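Local coordinates for cysteine protease (Xylella fastidiosa, PDB 3OIS), which probably acts as a papain-like cysteine peptidase and binds the nucleotide uridine-5'-diphosphate, at residues 105-119 / 163-176. Residues are numbered along the deposited sequence; the frame is centred on the assembly and turned at random.
Sequences LFIYYNERKIEGHVN and PASKKPSDQCYKDA
Helix 105-114 runs nearly perpendicular to helix 170-176, at 99° with axes 12.1 Å apart, and the chain leading into the second helix, from the 3-10 turn 163-165 to Pro168, crosses the flank of the first. Tyr109, with CG anti to its backbone nitrogen (chi1 179°), reaches out to this chain. One face of its ring receives Lys167 CA and Pro168 CD as CH-pi donors, the latter 3.8 Å from the ring centroid; Val118 CG1 covers the opposite face, and the carbonyl oxygens of Ala164 and Ser165 lie at the edge. The contact packs a long loop of the papain-type fold onto helix 104-114, whose Asn110 also touches Val132 of helix 126-135, the helix that carries the UDP-binding residues Lys131 and Lys135. Toward helix 170-176, Phe106 turns its edge to the face of Tyr173 (planes at 61°), while its CZ packs 3.6 Å from Ala176 CB. Tyr173 OH donates to Asn110 OD1 (2.7 Å), and Asn110 ND2, sitting over the Phe106 ring, donates to Phe106 O, fixing the amide's rotation. At the other end, Arg112 NH2 gives Ala164 O a nearly straight hydrogen bond of 2.9 Å in the guanidinium plane, and Arg112 NE donates to Tyr108 O, one turn back in the same helix.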
ATOM      1  N   LEU A 105       6.072 -10.150  -4.218  1.00 12.92           N
ATOM      2  CA  LEU A 105       7.241 -10.631  -3.446  1.00 13.82           C
ATOM      3  C   LEU A 105       8.529 -10.054  -4.016  1.00 13.39           C
ATOM      4  O   LEU A 105       9.448  -9.847  -3.280  1.00 13.77           O
ATOM      5  CB  LEU A 105       7.375 -12.150  -3.495  1.00 12.01           C
ATOM      6  CG  LEU A 105       6.340 -12.897  -2.652  1.00 12.41           C
ATOM      7  CD1 LEU A 105       6.741 -14.391  -2.646  1.00 14.96           C
ATOM      8  CD2 LEU A 105       6.334 -12.358  -1.191  1.00 18.63           C
ATOM      9  N   PHE A 106       8.565  -9.773  -5.352  1.00 13.13           N
ATOM     10  CA  PHE A 106       9.741  -9.083  -5.889  1.00 13.81           C
ATOM     11  C   PHE A 106       9.899  -7.685  -5.165  1.00 14.20           C
ATOM     12  O   PHE A 106      11.033  -7.250  -4.790  1.00 14.86           O
ATOM     13  CB  PHE A 106       9.594  -8.807  -7.396  1.00 13.08           C
ATOM     14  CG  PHE A 106      10.790  -8.142  -8.011  1.00 10.96           C
ATOM     15  CD1 PHE A 106      11.851  -8.927  -8.502  1.00 16.09           C
ATOM     16  CD2 PHE A 106      10.877  -6.733  -8.108  1.00 11.93           C
ATOM     17  CE1 PHE A 106      12.933  -8.320  -9.060  1.00 14.10           C
ATOM     18  CE2 PHE A 106      12.005  -6.112  -8.658  1.00 14.18           C
ATOM     19  CZ  PHE A 106      13.045  -6.962  -9.135  1.00 12.24           C
ATOM     20  N   ILE A 107       8.825  -6.951  -5.028  1.00 14.38           N
ATOM     21  CA  ILE A 107       8.914  -5.682  -4.327  1.00 14.05           C
ATOM     22  C   ILE A 107       9.355  -5.923  -2.887  1.00 14.03           C
ATOM     23  O   ILE A 107      10.261  -5.245  -2.438  1.00 13.10           O
ATOM     24  CB  ILE A 107       7.640  -4.850  -4.412  1.00 15.05           C
ATOM     25  CG1 ILE A 107       7.313  -4.472  -5.892  1.00 15.09           C
ATOM     26  CG2 ILE A 107       7.660  -3.530  -3.543  1.00 15.32           C
ATOM     27  CD1 ILE A 107       5.902  -4.064  -5.992  1.00 11.66           C
ATOM     28  N   TYR A 108       8.686  -6.829  -2.199  1.00 14.20           N
ATOM     29  CA  TYR A 108       8.900  -7.037  -0.740  1.00 13.14           C
ATOM     30  C   TYR A 108      10.331  -7.532  -0.474  1.00 12.30           C
ATOM     31  O   TYR A 108      10.938  -7.152   0.509  1.00 12.21           O
ATOM     32  CB  TYR A 108       7.816  -7.971  -0.153  1.00 13.53           C
ATOM     33  CG  TYR A 108       7.819  -8.080   1.381  1.00 12.63           C
ATOM     34  CD1 TYR A 108       8.002  -6.907   2.186  1.00 11.46           C
ATOM     35  CD2 TYR A 108       7.537  -9.310   1.998  1.00 13.24           C
ATOM     36  CE1 TYR A 108       7.945  -7.018   3.604  1.00 11.51           C
ATOM     37  CE2 TYR A 108       7.546  -9.457   3.405  1.00 11.97           C
ATOM     38  CZ  TYR A 108       7.772  -8.283   4.183  1.00 13.39           C
ATOM     39  OH  TYR A 108       7.704  -8.445   5.530  1.00 12.87           O
ATOM     40  N   TYR A 109      10.871  -8.394  -1.339  1.00 13.47           N
ATOM     41  CA  TYR A 109      12.234  -8.918  -1.121  1.00 12.97           C
ATOM     42  C   TYR A 109      13.222  -7.744  -1.235  1.00 13.38           C
ATOM     43  O   TYR A 109      14.062  -7.492  -0.324  1.00 13.34           O
ATOM     44  CB  TYR A 109      12.540 -10.045  -2.156  1.00 12.71           C
ATOM     45  CG  TYR A 109      13.929 -10.578  -1.981  1.00 14.79           C
ATOM     46  CD1 TYR A 109      14.122 -11.691  -1.230  1.00 16.40           C
ATOM     47  CD2 TYR A 109      15.030  -9.944  -2.538  1.00 15.69           C
ATOM     48  CE1 TYR A 109      15.413 -12.169  -0.990  1.00 16.65           C
ATOM     49  CE2 TYR A 109      16.350 -10.481  -2.334  1.00 14.31           C
ATOM     50  CZ  TYR A 109      16.493 -11.526  -1.586  1.00 19.17           C
ATOM     51  OH  TYR A 109      17.749 -11.988  -1.448  1.00 19.99           O
ATOM     52  N   ASN A 110      13.083  -6.928  -2.289  1.00 12.98           N
ATOM     53  CA  ASN A 110      13.972  -5.855  -2.450  1.00 13.13           C
ATOM     54  C   ASN A 110      13.813  -4.742  -1.429  1.00 14.07           C
ATOM     55  O   ASN A 110      14.804  -4.115  -1.058  1.00 14.11           O
ATOM     56  CB  ASN A 110      13.928  -5.385  -3.919  1.00 12.96           C
ATOM     57  CG  ASN A 110      14.579  -6.442  -4.836  1.00 15.87           C
ATOM     58  OD1 ASN A 110      15.752  -6.717  -4.728  1.00 16.79           O
ATOM     59  ND2 ASN A 110      13.786  -7.055  -5.690  1.00 15.90           N
ATOM     60  N   GLU A 111      12.597  -4.493  -0.934  1.00 14.47           N
ATOM     61  CA  GLU A 111      12.462  -3.516   0.154  1.00 12.33           C
ATOM     62  C   GLU A 111      13.317  -3.945   1.352  1.00 11.76           C
ATOM     63  O   GLU A 111      13.940  -3.122   1.948  1.00 13.01           O
ATOM     64  CB  GLU A 111      11.011  -3.435   0.669  1.00 12.46           C
ATOM     65  CG  GLU A 111      10.074  -2.781  -0.294  1.00 13.93           C
ATOM     66  CD  GLU A 111       8.603  -2.930   0.100  1.00 12.50           C
ATOM     67  OE1 GLU A 111       8.169  -4.031   0.441  1.00 14.70           O
ATOM     68  OE2 GLU A 111       7.930  -1.854   0.123  1.00 13.40           O
ATOM     69  N   ARG A 112      13.374  -5.228   1.656  1.00 13.42           N
ATOM     70  CA  ARG A 112      14.057  -5.713   2.888  1.00 14.20           C
ATOM     71  C   ARG A 112      15.603  -5.796   2.661  1.00 16.23           C
ATOM     72  O   ARG A 112      16.312  -6.052   3.573  1.00 17.35           O
ATOM     73  CB  ARG A 112      13.476  -7.039   3.306  1.00 13.46           C
ATOM     74  CG  ARG A 112      12.042  -6.665   3.960  1.00 15.17           C
ATOM     75  CD  ARG A 112      11.336  -7.930   4.435  1.00 13.22           C
ATOM     76  NE  ARG A 112      11.038  -8.600   3.206  1.00 21.68           N
ATOM     77  CZ  ARG A 112      11.189  -9.871   3.024  1.00 18.31           C
ATOM     78  NH1 ARG A 112      11.564 -10.650   4.057  1.00 20.76           N
ATOM     79  NH2 ARG A 112      10.900 -10.345   1.825  1.00 18.78           N
ATOM     80  N   LYS A 113      16.060  -5.571   1.431  1.00 14.77           N
ATOM     81  CA  LYS A 113      17.511  -5.291   1.156  1.00 14.89           C
ATOM     82  C   LYS A 113      17.883  -3.908   1.606  1.00 16.79           C
ATOM     83  O   LYS A 113      19.080  -3.638   1.880  1.00 17.84           O
ATOM     84  CB  LYS A 113      17.829  -5.431  -0.352  1.00 13.84           C
ATOM     85  CG  LYS A 113      17.591  -6.894  -0.863  1.00 16.03           C
ATOM     86  CD  LYS A 113      18.501  -7.974  -0.238  1.00 20.92           C
ATOM     87  CE  LYS A 113      19.951  -7.847  -0.693  1.00 22.61           C
ATOM     88  NZ  LYS A 113      20.853  -8.755   0.177  1.00 27.36           N
ATOM     89  N   ILE A 114      16.935  -2.975   1.656  1.00 17.65           N
ATOM     90  CA  ILE A 114      17.208  -1.621   2.087  1.00 16.22           C
ATOM     91  C   ILE A 114      17.073  -1.455   3.624  1.00 18.12           C
ATOM     92  O   ILE A 114      17.995  -0.917   4.307  1.00 17.76           O
ATOM     93  CB  ILE A 114      16.211  -0.579   1.409  1.00 16.61           C
ATOM     94  CG1 ILE A 114      16.451  -0.674  -0.102  1.00 18.22           C
ATOM     95  CG2 ILE A 114      16.571   0.782   1.858  1.00 14.13           C
ATOM     96  CD1 ILE A 114      15.345   0.017  -0.963  1.00 18.59           C
ATOM     97  N   GLU A 115      15.929  -1.939   4.132  1.00 18.03           N
ATOM     98  CA  GLU A 115      15.607  -1.815   5.550  1.00 18.83           C
ATOM     99  C   GLU A 115      14.830  -3.086   5.965  1.00 19.26           C
ATOM    100  O   GLU A 115      13.897  -3.498   5.248  1.00 22.05           O
ATOM    101  CB  GLU A 115      14.741  -0.547   5.677  1.00 19.84           C
ATOM    102  CG  GLU A 115      14.161  -0.329   7.102  1.00 20.64           C
ATOM    103  CD  GLU A 115      15.010   0.580   7.969  1.00 21.17           C
ATOM    104  OE1 GLU A 115      15.733   1.482   7.464  1.00 19.83           O
ATOM    105  OE2 GLU A 115      14.842   0.529   9.219  1.00 22.62           O
ATOM    106  N   GLY A 116      15.166  -3.650   7.103  1.00 17.91           N
ATOM    107  CA  GLY A 116      14.631  -4.955   7.545  1.00 15.74           C
ATOM    108  C   GLY A 116      15.635  -5.999   7.057  1.00 15.48           C
ATOM    109  O   GLY A 116      16.859  -5.740   6.933  1.00 17.14           O
ATOM    110  N   HIS A 117      15.121  -7.186   6.807  1.00 14.14           N
ATOM    111  CA  HIS A 117      16.004  -8.295   6.390  1.00 13.21           C
ATOM    112  C   HIS A 117      15.152  -9.326   5.639  1.00 15.12           C
ATOM    113  O   HIS A 117      14.007  -9.599   6.034  1.00 15.10           O
ATOM    114  CB  HIS A 117      16.771  -8.946   7.576  1.00 13.01           C
ATOM    115  CG  HIS A 117      17.842  -9.889   7.132  1.00 16.86           C
ATOM    116  ND1 HIS A 117      19.186  -9.558   7.151  1.00 18.77           N
ATOM    117  CD2 HIS A 117      17.764 -11.134   6.611  1.00 17.60           C
ATOM    118  CE1 HIS A 117      19.887 -10.578   6.672  1.00 14.43           C
ATOM    119  NE2 HIS A 117      19.044 -11.536   6.330  1.00 24.30           N
ATOM    120  N   VAL A 118      15.708  -9.881   4.560  1.00 13.50           N
ATOM    121  CA  VAL A 118      14.940 -10.762   3.705  1.00 16.16           C
ATOM    122  C   VAL A 118      14.585 -12.065   4.401  1.00 15.04           C
ATOM    123  O   VAL A 118      13.636 -12.737   4.035  1.00 16.48           O
ATOM    124  CB  VAL A 118      15.697 -11.035   2.371  1.00 18.17           C
ATOM    125  CG1 VAL A 118      15.820  -9.743   1.601  1.00 17.26           C
ATOM    126  CG2 VAL A 118      17.059 -11.712   2.602  1.00 18.74           C
ATOM    127  N   ASN A 119      15.301 -12.418   5.459  1.00 13.70           N
ATOM    128  CA  ASN A 119      14.963 -13.658   6.159  1.00 15.20           C
ATOM    129  C   ASN A 119      13.881 -13.530   7.242  1.00 14.22           C
ATOM    130  O   ASN A 119      13.536 -14.535   7.853  1.00 16.06           O
ATOM    131  CB  ASN A 119      16.221 -14.213   6.817  1.00 16.87           C
ATOM    132  CG  ASN A 119      17.239 -14.831   5.770  1.00 17.98           C
ATOM    133  OD1 ASN A 119      16.886 -15.146   4.621  1.00 24.44           O
ATOM    134  ND2 ASN A 119      18.471 -15.080   6.250  1.00 26.40           N
ATOM    135  N   PRO A 163       8.621 -18.674   0.184  1.00 18.02           N
ATOM    136  CA  PRO A 163       8.706 -17.838  -0.989  1.00 17.13           C
ATOM    137  C   PRO A 163       9.155 -16.412  -0.673  1.00 15.30           C
ATOM    138  O   PRO A 163       9.992 -15.884  -1.436  1.00 14.15           O
ATOM    139  CB  PRO A 163       7.302 -17.876  -1.564  1.00 16.81           C
ATOM    140  CG  PRO A 163       6.746 -19.235  -1.067  1.00 19.78           C
ATOM    141  CD  PRO A 163       7.380 -19.433   0.272  1.00 18.12           C
ATOM    142  N   ALA A 164       8.722 -15.830   0.473  1.00 14.98           N
ATOM    143  CA  ALA A 164       9.130 -14.436   0.794  1.00 14.69           C
ATOM    144  C   ALA A 164      10.620 -14.215   1.004  1.00 13.99           C
ATOM    145  O   ALA A 164      11.125 -13.086   0.832  1.00 16.10           O
ATOM    146  CB  ALA A 164       8.307 -13.867   2.063  1.00 13.62           C
ATOM    147  N   SER A 165      11.320 -15.256   1.406  1.00 14.40           N
ATOM    148  CA  SER A 165      12.791 -15.064   1.665  1.00 15.96           C
ATOM    149  C   SER A 165      13.678 -15.492   0.495  1.00 18.61           C
ATOM    150  O   SER A 165      14.909 -15.326   0.524  1.00 19.17           O
ATOM    151  CB  SER A 165      13.175 -15.821   2.946  1.00 17.20           C
ATOM    152  OG  SER A 165      12.964 -17.217   2.703  1.00 21.79           O
ATOM    153  N   LYS A 166      13.062 -16.012  -0.571  1.00 17.47           N
ATOM    154  CA  LYS A 166      13.827 -16.392  -1.774  1.00 19.96           C
ATOM    155  C   LYS A 166      14.244 -15.215  -2.680  1.00 18.95           C
ATOM    156  O   LYS A 166      13.437 -14.303  -2.995  1.00 18.60           O
ATOM    157  CB  LYS A 166      12.938 -17.353  -2.577  1.00 20.29           C
ATOM    158  CG  LYS A 166      12.815 -18.756  -2.048  1.00 27.00           C
ATOM    159  CD  LYS A 166      12.447 -19.665  -3.240  1.00 33.31           C
ATOM    160  CE  LYS A 166      13.213 -19.162  -4.486  1.00 31.75           C
ATOM    161  NZ  LYS A 166      13.509 -20.272  -5.485  1.00 38.44           N
ATOM    162  N   LYS A 167      15.503 -15.205  -3.123  1.00 18.25           N
ATOM    163  CA  LYS A 167      16.005 -14.154  -3.973  1.00 18.58           C
ATOM    164  C   LYS A 167      15.413 -14.358  -5.407  1.00 19.87           C
ATOM    165  O   LYS A 167      15.559 -15.442  -5.957  1.00 17.99           O
ATOM    166  CB  LYS A 167      17.563 -14.208  -4.063  1.00 20.17           C
ATOM    167  CG  LYS A 167      18.096 -13.111  -4.963  1.00 22.26           C
ATOM    168  CD  LYS A 167      19.597 -13.120  -5.083  1.00 29.18           C
ATOM    169  CE  LYS A 167      20.013 -11.959  -5.978  1.00 32.85           C
ATOM    170  NZ  LYS A 167      21.435 -11.653  -5.728  1.00 37.58           N
ATOM    171  N   PRO A 168      14.772 -13.351  -5.976  1.00 17.32           N
ATOM    172  CA  PRO A 168      14.282 -13.498  -7.359  1.00 18.15           C
ATOM    173  C   PRO A 168      15.458 -13.749  -8.350  1.00 19.30           C
ATOM    174  O   PRO A 168      16.610 -13.263  -8.212  1.00 18.44           O
ATOM    175  CB  PRO A 168      13.633 -12.164  -7.674  1.00 19.63           C
ATOM    176  CG  PRO A 168      13.220 -11.574  -6.228  1.00 17.51           C
ATOM    177  CD  PRO A 168      14.342 -12.053  -5.360  1.00 18.25           C
ATOM    178  N   SER A 169      15.109 -14.519  -9.356  1.00 21.07           N
ATOM    179  CA  SER A 169      16.079 -14.942 -10.340  1.00 20.66           C
ATOM    180  C   SER A 169      16.653 -13.780 -11.110  1.00 20.38           C
ATOM    181  O   SER A 169      16.100 -12.664 -11.216  1.00 19.61           O
ATOM    182  CB  SER A 169      15.356 -15.889 -11.308  1.00 20.11           C
ATOM    183  OG  SER A 169      14.701 -15.110 -12.299  1.00 21.52           O
ATOM    184  N   ASP A 170      17.826 -14.025 -11.696  1.00 21.14           N
ATOM    185  CA  ASP A 170      18.433 -13.000 -12.518  1.00 20.97           C
ATOM    186  C   ASP A 170      17.493 -12.536 -13.620  1.00 21.16           C
ATOM    187  O   ASP A 170      17.478 -11.323 -13.937  1.00 21.01           O
ATOM    188  CB  ASP A 170      19.707 -13.550 -13.167  1.00 23.51           C
ATOM    189  CG  ASP A 170      20.873 -13.501 -12.231  1.00 28.48           C
ATOM    190  OD1 ASP A 170      20.698 -13.004 -11.075  1.00 25.16           O
ATOM    191  OD2 ASP A 170      21.949 -13.969 -12.665  1.00 34.86           O
ATOM    192  N   GLN A 171      16.693 -13.471 -14.152  1.00 20.66           N
ATOM    193  CA  GLN A 171      15.749 -13.150 -15.269  1.00 21.61           C
ATOM    194  C   GLN A 171      14.657 -12.178 -14.762  1.00 20.88           C
ATOM    195  O   GLN A 171      14.288 -11.243 -15.450  1.00 20.28           O
ATOM    196  CB  GLN A 171      15.097 -14.383 -15.969  1.00 23.10           C
ATOM    197  CG  GLN A 171      14.445 -14.060 -17.388  1.00 26.02           C
ATOM    198  CD  GLN A 171      15.345 -13.179 -18.393  1.00 30.71           C
ATOM    199  OE1 GLN A 171      16.520 -13.477 -18.615  1.00 31.37           O
ATOM    200  NE2 GLN A 171      14.765 -12.053 -18.942  1.00 30.80           N
ATOM    201  N   CYS A 172      14.215 -12.402 -13.527  1.00 20.21           N
ATOM    202  CA  CYS A 172      13.246 -11.488 -12.864  1.00 19.78           C
ATOM    203  C   CYS A 172      13.771 -10.087 -12.759  1.00 19.89           C
ATOM    204  O   CYS A 172      13.089  -9.153 -13.124  1.00 18.57           O
ATOM    205  CB  CYS A 172      12.900 -12.044 -11.497  1.00 18.28           C
ATOM    206  SG  CYS A 172      11.869 -13.471 -11.554  1.00 24.89           S
ATOM    207  N   TYR A 173      15.005  -9.922 -12.272  1.00 20.41           N
ATOM    208  CA  TYR A 173      15.607  -8.599 -12.224  1.00 20.35           C
ATOM    209  C   TYR A 173      15.718  -7.925 -13.582  1.00 21.06           C
ATOM    210  O   TYR A 173      15.496  -6.702 -13.715  1.00 22.08           O
ATOM    211  CB  TYR A 173      16.948  -8.673 -11.515  1.00 21.03           C
ATOM    212  CG  TYR A 173      16.833  -8.784  -9.992  1.00 19.43           C
ATOM    213  CD1 TYR A 173      16.882 -10.011  -9.349  1.00 19.66           C
ATOM    214  CD2 TYR A 173      16.718  -7.606  -9.212  1.00 18.29           C
ATOM    215  CE1 TYR A 173      16.823 -10.122  -7.949  1.00 20.07           C
ATOM    216  CE2 TYR A 173      16.685  -7.686  -7.799  1.00 18.48           C
ATOM    217  CZ  TYR A 173      16.679  -8.879  -7.182  1.00 15.41           C
ATOM    218  OH  TYR A 173      16.634  -9.027  -5.822  1.00 18.51           O
ATOM    219  N   LYS A 174      16.124  -8.706 -14.612  1.00 21.06           N
ATOM    220  CA  LYS A 174      16.240  -8.098 -15.940  1.00 22.13           C
ATOM    221  C   LYS A 174      14.859  -7.644 -16.451  1.00 20.24           C
ATOM    222  O   LYS A 174      14.711  -6.499 -16.922  1.00 19.08           O
ATOM    223  CB  LYS A 174      16.833  -9.120 -16.899  1.00 23.60           C
ATOM    224  CG  LYS A 174      17.166  -8.578 -18.269  1.00 31.20           C
ATOM    225  CD  LYS A 174      18.315  -9.420 -18.953  1.00 38.37           C
ATOM    226  CE  LYS A 174      18.289  -9.298 -20.496  1.00 42.51           C
ATOM    227  NZ  LYS A 174      16.952  -9.868 -20.947  1.00 43.20           N
ATOM    228  N   ASP A 175      13.869  -8.509 -16.384  1.00 19.17           N
ATOM    229  CA  ASP A 175      12.514  -8.158 -16.858  1.00 19.97           C
ATOM    230  C   ASP A 175      11.932  -6.977 -16.042  1.00 20.01           C
ATOM    231  O   ASP A 175      11.289  -6.079 -16.570  1.00 18.92           O
ATOM    232  CB  ASP A 175      11.594  -9.392 -16.836  1.00 21.01           C
ATOM    233  CG  ASP A 175      12.007 -10.462 -17.861  1.00 23.68           C
ATOM    234  OD1 ASP A 175      12.694 -10.125 -18.828  1.00 25.81           O
ATOM    235  OD2 ASP A 175      11.707 -11.629 -17.651  1.00 29.08           O
ATOM    236  N   ALA A 176      12.210  -6.957 -14.732  1.00 18.57           N
ATOM    237  CA  ALA A 176      11.638  -5.895 -13.916  1.00 18.32           C
ATOM    238  C   ALA A 176      12.021  -4.510 -14.388  1.00 18.82           C
ATOM    239  O   ALA A 176      11.264  -3.541 -14.203  1.00 17.59           O
ATOM    240  CB  ALA A 176      12.087  -6.097 -12.447  1.00 14.17           C
TER
HETATM  241  O   HOH W   1       9.558 -11.065  -0.575  1.00 14.60           O
HETATM  242  O   HOH W   2      17.126 -15.506   2.239  1.00 29.55           O